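Local coordinates for uncharacterized protein (Wolinella succinogenes, PDB 3JYG), which is of unknown function but belongs to the 6-pyruvoyl tetrahydropterin synthase family and carries a zinc ion bound by three histidines, at residues E167-E170 and S174-R177; K9-C14 and N67-F72; F81-D84 and L89-T92; L50-R53 and M59-D62. One frame throughout, in Å; residues are numbered along the deposited sequence.

Contact 2 opens first, on strand 3-17, and closes a long excursion of the chain when helix 67-77 packs against that strand. Contact 4 lies wholly within this excursion, tying the end of strand 40-52 to the loop that leads into the helix. Contact 3 follows in series and closes a short turn between strand 80-84 and helix 90-93, well away from contact 4, with centres about 38 Å apart. Contact 1 comes last, as the hairpin of strands 162-169 and 174-180 at one side of the sheet. All four reach the same mixed sheet. Contacts 1 and 2 also touch directly, Phe168 CE1 lying 3.5 Å from Phe13 CZ.

Contact 1. Residues E167-E170 and S174-R177; sequences EFLE and SRAR
Glu167 lays its carboxylate almost parallel to the guanidinium of Arg177, the planes 4° apart, with OE1 above the rim of that group and 3.6 Å from Arg177 NH1. This long salt bridge works through charge alone, because no N-H points at the oxygen; OE1 is hydrogen-bonded to His49 instead. Arg177 holds CG anti to its backbone N (chi1 -166°) and runs extended to NE, which brings its CD within 3.5 Å of Glu167 CG. On the same face Arg175 lies alongside Leu169, pointing the same way, with Arg175 CD 3.8 Å from Leu169 CG. Arg175 CG stands between its backbone N and carbonyl carbon (chi1 59°), and the extended chain carries the guanidinium on to Glu10 of the second subunit. The backbone forms a beta hairpin: Phe168 and Ala176 are a hydrogen-bonded antiparallel pair, Phe168 N to Ala176 O and Ala176 N to Phe168 O both being 2.9 Å. Their side chains occupy the other face, against helix 141-155. Near the turn Glu170 N donates a bent hydrogen bond to Ser174 O at 3.1 Å, while the Glu170 side chain, bonded through OE1 to Ser141, lies about 4 Å from the zinc ion.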
loop_
_atom_site.group_PDB
_atom_site.type_symbol
_atom_site.label_atom_id
_atom_site.label_comp_id
_atom_site.label_asym_id
_atom_site.label_seq_id
_atom_site.Cartn_x
_atom_site.Cartn_y
_atom_site.Cartn_z
ATOM N N GLU A 167 -8.946 -2.727 5.542
ATOM C CA GLU A 167 -8.377 -3.708 4.633
ATOM C C GLU A 167 -8.155 -5.005 5.404
ATOM O O GLU A 167 -7.795 -5.001 6.592
ATOM C CB GLU A 167 -7.021 -3.253 4.066
ATOM C CG GLU A 167 -7.062 -1.938 3.292
ATOM C CD GLU A 167 -5.687 -1.564 2.746
ATOM O OE1 GLU A 167 -5.136 -0.537 3.214
ATOM O OE2 GLU A 167 -5.150 -2.335 1.905
ATOM N N PHE A 168 -8.361 -6.112 4.718
ATOM C CA PHE A 168 -7.974 -7.406 5.284
ATOM C C PHE A 168 -7.146 -8.203 4.269
ATOM O O PHE A 168 -7.637 -8.538 3.170
ATOM C CB PHE A 168 -9.182 -8.168 5.825
ATOM C CG PHE A 168 -8.802 -9.452 6.518
ATOM C CD1 PHE A 168 -8.270 -9.430 7.821
ATOM C CD2 PHE A 168 -8.901 -10.668 5.847
ATOM C CE1 PHE A 168 -7.858 -10.639 8.461
ATOM C CE2 PHE A 168 -8.474 -11.881 6.479
ATOM C CZ PHE A 168 -7.995 -11.852 7.796
ATOM N N LEU A 169 -5.873 -8.426 4.623
ATOM C CA LEU A 169 -4.946 -9.185 3.795
ATOM C C LEU A 169 -5.026 -10.669 4.199
ATOM O O LEU A 169 -4.794 -11.050 5.359
ATOM C CB LEU A 169 -3.503 -8.622 3.898
ATOM C CG LEU A 169 -3.055 -7.245 3.371
ATOM C CD1 LEU A 169 -3.858 -6.125 3.950
ATOM C CD2 LEU A 169 -1.559 -6.956 3.666
ATOM N N GLU A 170 -5.437 -11.491 3.238
ATOM C CA GLU A 170 -5.570 -12.914 3.418
ATOM C C GLU A 170 -4.172 -13.576 3.225
ATOM O O GLU A 170 -3.827 -14.582 3.873
ATOM C CB GLU A 170 -6.511 -13.419 2.334
ATOM C CG GLU A 170 -6.764 -14.879 2.339
ATOM C CD GLU A 170 -7.483 -15.295 1.082
ATOM O OE1 GLU A 170 -8.594 -14.736 0.821
ATOM O OE2 GLU A 170 -6.938 -16.163 0.369
ATOM N N SER A 174 -2.737 -11.026 -1.641
ATOM C CA SER A 174 -4.142 -10.852 -1.975
ATOM C C SER A 174 -4.874 -10.273 -0.785
ATOM O O SER A 174 -4.650 -10.686 0.387
ATOM C CB SER A 174 -4.743 -12.188 -2.384
ATOM O OG SER A 174 -4.723 -13.104 -1.293
ATOM N N ARG A 175 -5.750 -9.315 -1.080
ATOM C CA ARG A 175 -6.411 -8.573 -0.034
ATOM C C ARG A 175 -7.741 -7.966 -0.458
ATOM O O ARG A 175 -8.016 -7.806 -1.649
ATOM C CB ARG A 175 -5.491 -7.487 0.473
ATOM C CG ARG A 175 -5.051 -6.504 -0.567
ATOM C CD ARG A 175 -3.773 -5.825 -0.061
ATOM N NE ARG A 175 -3.173 -4.994 -1.091
ATOM C CZ ARG A 175 -2.143 -5.330 -1.869
ATOM N NH1 ARG A 175 -1.728 -4.447 -2.760
ATOM N NH2 ARG A 175 -1.518 -6.511 -1.747
ATOM N N ALA A 176 -8.553 -7.690 0.548
ATOM C CA ALA A 176 -9.855 -7.110 0.401
ATOM C C ALA A 176 -9.847 -5.767 1.093
ATOM O O ALA A 176 -9.040 -5.504 1.984
ATOM C CB ALA A 176 -10.897 -7.998 1.021
ATOM N N ARG A 177 -10.766 -4.912 0.669
ATOM C CA ARG A 177 -10.917 -3.621 1.270
ATOM C C ARG A 177 -12.425 -3.340 1.196
ATOM O O ARG A 177 -13.118 -3.718 0.217
ATOM C CB ARG A 177 -10.105 -2.599 0.501
ATOM C CG ARG A 177 -9.889 -1.233 1.234
ATOM C CD ARG A 177 -8.747 -0.421 0.635
ATOM N NE ARG A 177 -8.547 0.772 1.437
ATOM C CZ ARG A 177 -7.536 1.620 1.336
ATOM N NH1 ARG A 177 -6.537 1.390 0.489
ATOM N NH2 ARG A 177 -7.509 2.688 2.128
#

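Contact 2. Residues K9-C14 and N67-F72; sequences KEFDFC and NWFKRF
Phe69 drives the edge of its ring into the face of Phe11, a T-shaped pair with planes at 82° and centroids 5.1 Å apart. The CD2-CE2 edge does the touching, with Phe69 CD2 over the centre of the Phe11 ring and within 3.8 Å of Phe11 CE1. Neighbouring CE2 of Phe69 reaches Phe11 CD1 at a similar 3.8 Å. The CB of Phe69 already points toward the strand, and CG anti to the backbone N (chi1 178°) swings this edge onto Phe11. Lys70 adds the start of its chain to the packing: its CB lies 3.9 Å from Phe11 CE2, approaching that ring obliquely. Both phenylalanines are buried, Phe11 also resting on Leu66, and Phe69 on Val48 and on Leu152 of helix 141-155. This is the helix-on-sheet layering of the tunnelling (T-) fold, to which the family belongs, with two long helices covering one face of the sheet.

The margins of the contact are loose and polar. At one, the outer part of Lys70 leads away from the strand, bending at chi4 (-63°), to a weak, long ion pair with Asp74. At another, Lys9 and Asn67 meet through a water, which accepts from Lys9 NZ at 3.2 Å and donates to Asn67 OD1 at 2.8 Å. The third subunit approaches beside this bridge: Asn67 ND2 is hydrogen-bonded to Ser29 O of that chain, and a strand of the same subunit pairs antiparallel with Lys9.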
loop_
_atom_site.group_PDB
_atom_site.type_symbol
_atom_site.label_atom_id
_atom_site.label_comp_id
_atom_site.label_asym_id
_atom_site.label_seq_id
_atom_site.Cartn_x
_atom_site.Cartn_y
_atom_site.Cartn_z
ATOM N N LYS A 9 -3.457 1.973 10.646
ATOM C CA LYS A 9 -2.671 1.113 11.510
ATOM C C LYS A 9 -2.987 -0.337 11.225
ATOM O O LYS A 9 -4.151 -0.673 11.008
ATOM C CB LYS A 9 -2.915 1.457 12.980
ATOM C CG LYS A 9 -2.207 0.494 13.934
ATOM C CD LYS A 9 -1.655 1.130 15.215
ATOM C CE LYS A 9 -0.687 0.131 15.865
ATOM N NZ LYS A 9 -0.457 0.448 17.302
ATOM N N GLU A 10 -1.931 -1.156 11.253
ATOM C CA GLU A 10 -1.932 -2.607 10.958
ATOM C C GLU A 10 -2.034 -3.455 12.233
ATOM O O GLU A 10 -1.471 -3.097 13.297
ATOM C CB GLU A 10 -0.663 -3.017 10.172
ATOM C CG GLU A 10 -0.368 -2.095 8.956
ATOM C CD GLU A 10 0.742 -2.604 8.018
ATOM O OE1 GLU A 10 1.529 -3.511 8.389
ATOM O OE2 GLU A 10 0.821 -2.092 6.885
ATOM N N PHE A 11 -2.764 -4.566 12.114
ATOM C CA PHE A 11 -2.941 -5.534 13.211
ATOM C C PHE A 11 -2.869 -6.951 12.632
ATOM O O PHE A 11 -3.595 -7.271 11.690
ATOM C CB PHE A 11 -4.272 -5.332 13.911
ATOM C CG PHE A 11 -4.520 -3.924 14.351
ATOM C CD1 PHE A 11 -5.089 -2.992 13.472
ATOM C CD2 PHE A 11 -4.181 -3.518 15.641
ATOM C CE1 PHE A 11 -5.347 -1.678 13.902
ATOM C CE2 PHE A 11 -4.438 -2.205 16.070
ATOM C CZ PHE A 11 -4.996 -1.295 15.188
ATOM N N ASP A 12 -1.956 -7.763 13.153
ATOM C CA ASP A 12 -1.690 -9.097 12.613
ATOM C C ASP A 12 -2.245 -10.205 13.511
ATOM O O ASP A 12 -2.316 -10.030 14.720
ATOM C CB ASP A 12 -0.166 -9.278 12.459
ATOM C CG ASP A 12 0.452 -8.202 11.588
ATOM O OD1 ASP A 12 1.358 -7.488 12.056
ATOM O OD2 ASP A 12 0.009 -8.024 10.446
ATOM N N PHE A 13 -2.656 -11.332 12.914
ATOM C CA PHE A 13 -3.078 -12.539 13.642
ATOM C C PHE A 13 -3.053 -13.736 12.710
ATOM O O PHE A 13 -3.027 -13.586 11.493
ATOM C CB PHE A 13 -4.472 -12.429 14.324
ATOM C CG PHE A 13 -5.669 -12.334 13.353
ATOM C CD1 PHE A 13 -5.937 -11.144 12.671
ATOM C CD2 PHE A 13 -6.532 -13.426 13.152
ATOM C CE1 PHE A 13 -7.019 -11.018 11.815
ATOM C CE2 PHE A 13 -7.626 -13.322 12.263
ATOM C CZ PHE A 13 -7.884 -12.105 11.613
ATOM N N CYS A 14 -3.040 -14.921 13.300
ATOM C CA CYS A 14 -3.082 -16.187 12.559
ATOM C C CYS A 14 -4.382 -16.890 12.903
ATOM O O CYS A 14 -4.828 -16.812 14.045
ATOM C CB CYS A 14 -1.872 -17.079 12.915
ATOM S SG CYS A 14 -0.297 -16.230 12.865
ATOM N N ASN A 67 -5.828 0.705 20.539
ATOM C CA ASN A 67 -5.364 -0.362 21.458
ATOM C C ASN A 67 -6.463 -1.354 21.865
ATOM O O ASN A 67 -6.228 -2.540 21.932
ATOM C CB ASN A 67 -4.650 0.217 22.706
ATOM C CG ASN A 67 -3.253 0.775 22.396
ATOM O OD1 ASN A 67 -2.672 0.556 21.311
ATOM N ND2 ASN A 67 -2.710 1.518 23.354
ATOM N N TRP A 68 -7.658 -0.859 22.147
ATOM C CA TRP A 68 -8.809 -1.730 22.438
ATOM C C TRP A 68 -9.120 -2.680 21.273
ATOM O O TRP A 68 -9.699 -3.768 21.470
ATOM C CB TRP A 68 -10.072 -0.917 22.747
ATOM C CG TRP A 68 -10.543 -0.192 21.533
ATOM C CD1 TRP A 68 -10.078 1.007 21.081
ATOM C CD2 TRP A 68 -11.507 -0.641 20.566
ATOM N NE1 TRP A 68 -10.692 1.340 19.903
ATOM C CE2 TRP A 68 -11.580 0.355 19.564
ATOM C CE3 TRP A 68 -12.306 -1.781 20.443
ATOM C CZ2 TRP A 68 -12.441 0.257 18.461
ATOM C CZ3 TRP A 68 -13.141 -1.889 19.342
ATOM C CH2 TRP A 68 -13.201 -0.864 18.362
ATOM N N PHE A 69 -8.790 -2.240 20.065
ATOM C CA PHE A 69 -9.091 -3.037 18.891
ATOM C C PHE A 69 -7.989 -4.069 18.730
ATOM O O PHE A 69 -8.276 -5.208 18.385
ATOM C CB PHE A 69 -9.226 -2.160 17.651
ATOM C CG PHE A 69 -9.489 -2.937 16.383
ATOM C CD1 PHE A 69 -10.753 -3.439 16.113
ATOM C CD2 PHE A 69 -8.486 -3.116 15.440
ATOM C CE1 PHE A 69 -11.008 -4.118 14.956
ATOM C CE2 PHE A 69 -8.730 -3.791 14.264
ATOM C CZ PHE A 69 -9.995 -4.302 14.015
ATOM N N LYS A 70 -6.740 -3.665 19.026
ATOM C CA LYS A 70 -5.612 -4.576 19.135
ATOM C C LYS A 70 -5.926 -5.722 20.102
ATOM O O LYS A 70 -5.701 -6.880 19.790
ATOM C CB LYS A 70 -4.345 -3.846 19.624
ATOM C CG LYS A 70 -3.090 -4.660 19.407
ATOM C CD LYS A 70 -1.777 -3.843 19.540
ATOM C CE LYS A 70 -0.628 -4.614 18.875
ATOM N NZ LYS A 70 -0.382 -5.914 19.556
ATOM N N ARG A 71 -6.461 -5.376 21.268
ATOM C CA ARG A 71 -6.761 -6.349 22.304
ATOM C C ARG A 71 -7.785 -7.355 21.796
ATOM O O ARG A 71 -7.614 -8.549 21.975
ATOM C CB ARG A 71 -7.265 -5.657 23.564
ATOM C CG ARG A 71 -7.049 -6.502 24.847
ATOM C CD ARG A 71 -7.455 -5.713 26.107
ATOM N NE ARG A 71 -8.781 -5.158 25.885
ATOM C CZ ARG A 71 -9.431 -4.329 26.699
ATOM N NH1 ARG A 71 -8.899 -3.939 27.856
ATOM N NH2 ARG A 71 -10.631 -3.894 26.338
ATOM N N PHE A 72 -8.841 -6.854 21.177
ATOM C CA PHE A 72 -9.827 -7.686 20.503
ATOM C C PHE A 72 -9.245 -8.706 19.488
ATOM O O PHE A 72 -9.482 -9.904 19.610
ATOM C CB PHE A 72 -10.911 -6.819 19.849
ATOM C CG PHE A 72 -11.903 -7.623 19.061
ATOM C CD1 PHE A 72 -12.917 -8.330 19.713
ATOM C CD2 PHE A 72 -11.788 -7.745 17.682
ATOM C CE1 PHE A 72 -13.836 -9.105 19.001
ATOM C CE2 PHE A 72 -12.707 -8.545 16.962
ATOM C CZ PHE A 72 -13.732 -9.219 17.634
HETATM O O HOH W 1 -3.371 0.732 18.647
#

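Contact 3. Residues F81-D84 and L89-T92; sequences FIID and LFPT
Ile83 and the carbonyl of Asp84 meet the 89-92 segment through a single ring, that of Phe90. In that segment Leu89 precedes Phe90; its N is hydrogen-bonded to Asp87 OD1, and its O receives a weak bond from Thr92 N at 2.9 Å. Its side chain leans on Arg18.

Phe90 makes the contact, loosely. The closest approach is that of its CD1 to Asp84 O, 3.6 Å, and no hydrogen bond joins the segments. The same CD1 is 4.2 Å from Ile83 CD1, and Phe90 CE1 is 4.2 Å from Ile83 CG2. Both methyl ends of the isoleucine thus come up to neighbouring atoms of one ring, and the two side chains cross at about a right angle. Ile83 is fully stretched, with CG1 anti to the backbone N (chi1 -168°) and CD1 extended beyond it, which carries the terminal methyl out to the ring. Ile85 and Lys100 add to the packing round Phe90.

Pro91 and Thr92 continue the helix on its exposed side. In the short connection before it, Asp84 OD1 accepts from Asp86 N, the bond of an Asx turn, while OD2 takes the indole N-H of Trp20. Strand 80-84 lies in the sheet between strands 3-17 and 132-135; helix 90-93 stands beside the end of the strand, and Ile83 and Phe90 both touch Val134 of strand 132-135.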
loop_
_atom_site.group_PDB
_atom_site.type_symbol
_atom_site.label_atom_id
_atom_site.label_comp_id
_atom_site.label_asym_id
_atom_site.label_seq_id
_atom_site.Cartn_x
_atom_site.Cartn_y
_atom_site.Cartn_z
ATOM N N PHE A 81 -9.836 -20.940 15.188
ATOM C CA PHE A 81 -10.440 -21.353 13.934
ATOM C C PHE A 81 -11.821 -20.626 13.753
ATOM O O PHE A 81 -12.753 -20.793 14.574
ATOM C CB PHE A 81 -10.607 -22.869 13.911
ATOM C CG PHE A 81 -11.123 -23.416 12.577
ATOM C CD1 PHE A 81 -12.475 -23.280 12.231
ATOM C CD2 PHE A 81 -10.271 -24.125 11.736
ATOM C CE1 PHE A 81 -12.987 -23.776 11.008
ATOM C CE2 PHE A 81 -10.745 -24.657 10.510
ATOM C CZ PHE A 81 -12.138 -24.463 10.143
ATOM N N ILE A 82 -11.951 -19.871 12.677
ATOM C CA ILE A 82 -13.185 -19.066 12.464
ATOM C C ILE A 82 -14.153 -19.870 11.596
ATOM O O ILE A 82 -13.823 -20.323 10.506
ATOM C CB ILE A 82 -12.922 -17.694 11.766
ATOM C CG1 ILE A 82 -11.817 -16.894 12.498
ATOM C CG2 ILE A 82 -14.252 -16.888 11.640
ATOM C CD1 ILE A 82 -11.429 -15.563 11.784
ATOM N N ILE A 83 -15.354 -20.085 12.112
ATOM C CA ILE A 83 -16.301 -20.955 11.416
ATOM C C ILE A 83 -17.675 -20.282 11.291
ATOM O O ILE A 83 -18.185 -19.689 12.242
ATOM C CB ILE A 83 -16.403 -22.310 12.084
ATOM C CG1 ILE A 83 -17.156 -23.315 11.187
ATOM C CG2 ILE A 83 -17.055 -22.144 13.492
ATOM C CD1 ILE A 83 -17.174 -24.815 11.727
ATOM N N ASP A 84 -18.247 -20.361 10.084
ATOM C CA ASP A 84 -19.606 -19.906 9.856
ATOM C C ASP A 84 -20.559 -20.808 10.673
ATOM O O ASP A 84 -20.471 -22.035 10.619
ATOM C CB ASP A 84 -19.878 -19.914 8.323
ATOM C CG ASP A 84 -21.261 -19.354 7.923
ATOM O OD1 ASP A 84 -22.133 -19.095 8.758
ATOM O OD2 ASP A 84 -21.479 -19.177 6.707
ATOM N N LEU A 89 -20.486 -28.288 7.810
ATOM C CA LEU A 89 -19.684 -29.089 8.719
ATOM C C LEU A 89 -19.803 -28.678 10.174
ATOM O O LEU A 89 -19.205 -29.334 11.043
ATOM C CB LEU A 89 -18.197 -29.005 8.332
ATOM C CG LEU A 89 -17.681 -29.816 7.167
ATOM C CD1 LEU A 89 -16.157 -29.555 7.022
ATOM C CD2 LEU A 89 -17.987 -31.324 7.332
ATOM N N PHE A 90 -20.533 -27.586 10.467
ATOM C CA PHE A 90 -20.708 -27.183 11.881
ATOM C C PHE A 90 -21.004 -28.407 12.805
ATOM O O PHE A 90 -20.253 -28.637 13.762
ATOM C CB PHE A 90 -21.761 -26.045 12.066
ATOM C CG PHE A 90 -21.660 -25.359 13.361
ATOM C CD1 PHE A 90 -20.889 -24.211 13.494
ATOM C CD2 PHE A 90 -22.262 -25.905 14.505
ATOM C CE1 PHE A 90 -20.762 -23.603 14.751
ATOM C CE2 PHE A 90 -22.156 -25.294 15.736
ATOM C CZ PHE A 90 -21.409 -24.139 15.861
ATOM N N PRO A 91 -22.057 -29.207 12.515
ATOM C CA PRO A 91 -22.397 -30.363 13.361
ATOM C C PRO A 91 -21.295 -31.446 13.452
ATOM O O PRO A 91 -21.200 -32.145 14.453
ATOM C CB PRO A 91 -23.654 -30.965 12.665
ATOM C CG PRO A 91 -24.272 -29.793 11.948
ATOM C CD PRO A 91 -23.106 -28.946 11.502
ATOM N N THR A 92 -20.502 -31.581 12.396
ATOM C CA THR A 92 -19.408 -32.545 12.329
ATOM C C THR A 92 -18.173 -32.130 13.144
ATOM O O THR A 92 -17.584 -32.948 13.821
ATOM C CB THR A 92 -19.012 -32.769 10.878
ATOM O OG1 THR A 92 -20.144 -33.331 10.220
ATOM C CG2 THR A 92 -17.820 -33.753 10.744
#

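Contact 4. Residues L50-R53 and M59-D62; sequences LESR and MVTD
Ser52 directs its hydroxyl into the side of Val60, touching the branched chain at several points. OG of Ser52 lies 3.5 Å from Val60 CG2, 3.6 Å from Val60 CG1 and 3.6 Å from Val60 CA, so the oxygen sits against both methyls and the backbone at once. The contact there is van der Waals; the hydrogen bond of this OG goes to Glu54 O, in the turn that joins the two segments. Val60 places CG1 anti to its own N (chi1 165°), and that methyl lies over the strand backbone, 4.2 Å from Leu50 O, and 4.5 Å from Leu50 CB.

A second pair stands beside the first. Leu50 and Thr61 meet at an oblique angle through their methyl ends, Leu50 CD1 lying 3.7 Å from Thr61 CG2. The rotation of Thr61 separates its two branches: with OG1 opposite the backbone N (chi1 -165°), the hydroxyl turns to His65 ND1, and the methyl is left for the leucine. No hydrogen bond links the two segments; the backbone N of Val60 is bonded instead to Glu142 of the third subunit.

Strand 40-52 runs here between strands 3-17 and 162-169. The 59-62 loop folds back along its end before entering helix 67-77: Val60 also rests on Tyr5 and Ile7 of strand 3-17, and both Val60 and Thr61 touch Val161, next to strand 162-169.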
loop_
_atom_site.group_PDB
_atom_site.type_symbol
_atom_site.label_atom_id
_atom_site.label_comp_id
_atom_site.label_asym_id
_atom_site.label_seq_id
_atom_site.Cartn_x
_atom_site.Cartn_y
_atom_site.Cartn_z
ATOM N N LEU A 50 -8.529 5.728 9.450
ATOM C CA LEU A 50 -9.369 6.633 10.214
ATOM C C LEU A 50 -9.136 7.984 9.571
ATOM O O LEU A 50 -8.034 8.213 9.064
ATOM C CB LEU A 50 -8.955 6.676 11.692
ATOM C CG LEU A 50 -9.111 5.391 12.531
ATOM C CD1 LEU A 50 -8.865 5.686 14.021
ATOM C CD2 LEU A 50 -10.525 4.756 12.309
ATOM N N GLU A 51 -10.148 8.857 9.597
ATOM C CA GLU A 51 -10.140 10.119 8.835
ATOM C C GLU A 51 -10.774 11.306 9.575
ATOM O O GLU A 51 -11.790 11.152 10.254
ATOM C CB GLU A 51 -10.869 9.863 7.483
ATOM C CG GLU A 51 -11.053 11.062 6.618
ATOM C CD GLU A 51 -11.755 10.765 5.307
ATOM O OE1 GLU A 51 -11.139 10.152 4.422
ATOM O OE2 GLU A 51 -12.922 11.182 5.145
ATOM N N SER A 52 -10.189 12.494 9.420
ATOM C CA SER A 52 -10.793 13.737 9.908
ATOM C C SER A 52 -10.512 14.848 8.900
ATOM O O SER A 52 -9.611 14.732 8.036
ATOM C CB SER A 52 -10.213 14.153 11.275
ATOM O OG SER A 52 -8.785 14.110 11.218
ATOM N N ARG A 53 -11.270 15.938 9.036
ATOM C CA ARG A 53 -11.034 17.087 8.185
ATOM C C ARG A 53 -10.163 18.099 8.869
ATOM O O ARG A 53 -9.768 19.057 8.236
ATOM C CB ARG A 53 -12.354 17.736 7.732
ATOM C CG ARG A 53 -13.370 16.733 7.221
ATOM C CD ARG A 53 -12.849 15.921 6.036
ATOM N NE ARG A 53 -13.946 15.212 5.373
ATOM C CZ ARG A 53 -14.663 15.705 4.360
ATOM N NH1 ARG A 53 -14.407 16.925 3.883
ATOM N NH2 ARG A 53 -15.647 14.978 3.835
HETATM N N MSE A 59 -2.942 15.773 15.342
HETATM C CA MSE A 59 -3.377 14.419 15.044
HETATM C C MSE A 59 -4.772 14.271 14.481
HETATM O O MSE A 59 -5.669 15.066 14.750
HETATM C CB MSE A 59 -3.271 13.563 16.303
HETATM C CG MSE A 59 -1.852 13.384 16.799
HETATM SE SE MSE A 59 -1.999 12.306 18.447
HETATM C CE MSE A 59 -0.170 12.638 19.027
ATOM N N VAL A 60 -4.952 13.229 13.696
ATOM C CA VAL A 60 -6.295 12.760 13.360
ATOM C C VAL A 60 -6.869 12.261 14.683
ATOM O O VAL A 60 -7.853 12.798 15.199
ATOM C CB VAL A 60 -6.239 11.605 12.339
ATOM C CG1 VAL A 60 -7.601 10.902 12.286
ATOM C CG2 VAL A 60 -5.852 12.131 10.972
ATOM N N THR A 61 -6.214 11.225 15.215
ATOM C CA THR A 61 -6.413 10.752 16.586
ATOM C C THR A 61 -5.164 9.936 16.967
ATOM O O THR A 61 -4.437 9.441 16.070
ATOM C CB THR A 61 -7.772 9.975 16.742
ATOM O OG1 THR A 61 -8.106 9.824 18.127
ATOM C CG2 THR A 61 -7.737 8.566 16.065
ATOM N N ASP A 62 -4.869 9.799 18.255
ATOM C CA ASP A 62 -3.653 9.066 18.637
ATOM C C ASP A 62 -3.734 7.608 18.149
ATOM O O ASP A 62 -4.756 6.947 18.404
ATOM C CB ASP A 62 -3.414 9.088 20.161
ATOM C CG ASP A 62 -1.967 8.730 20.519
ATOM O OD1 ASP A 62 -1.586 7.551 20.442
ATOM O OD2 ASP A 62 -1.184 9.641 20.852
#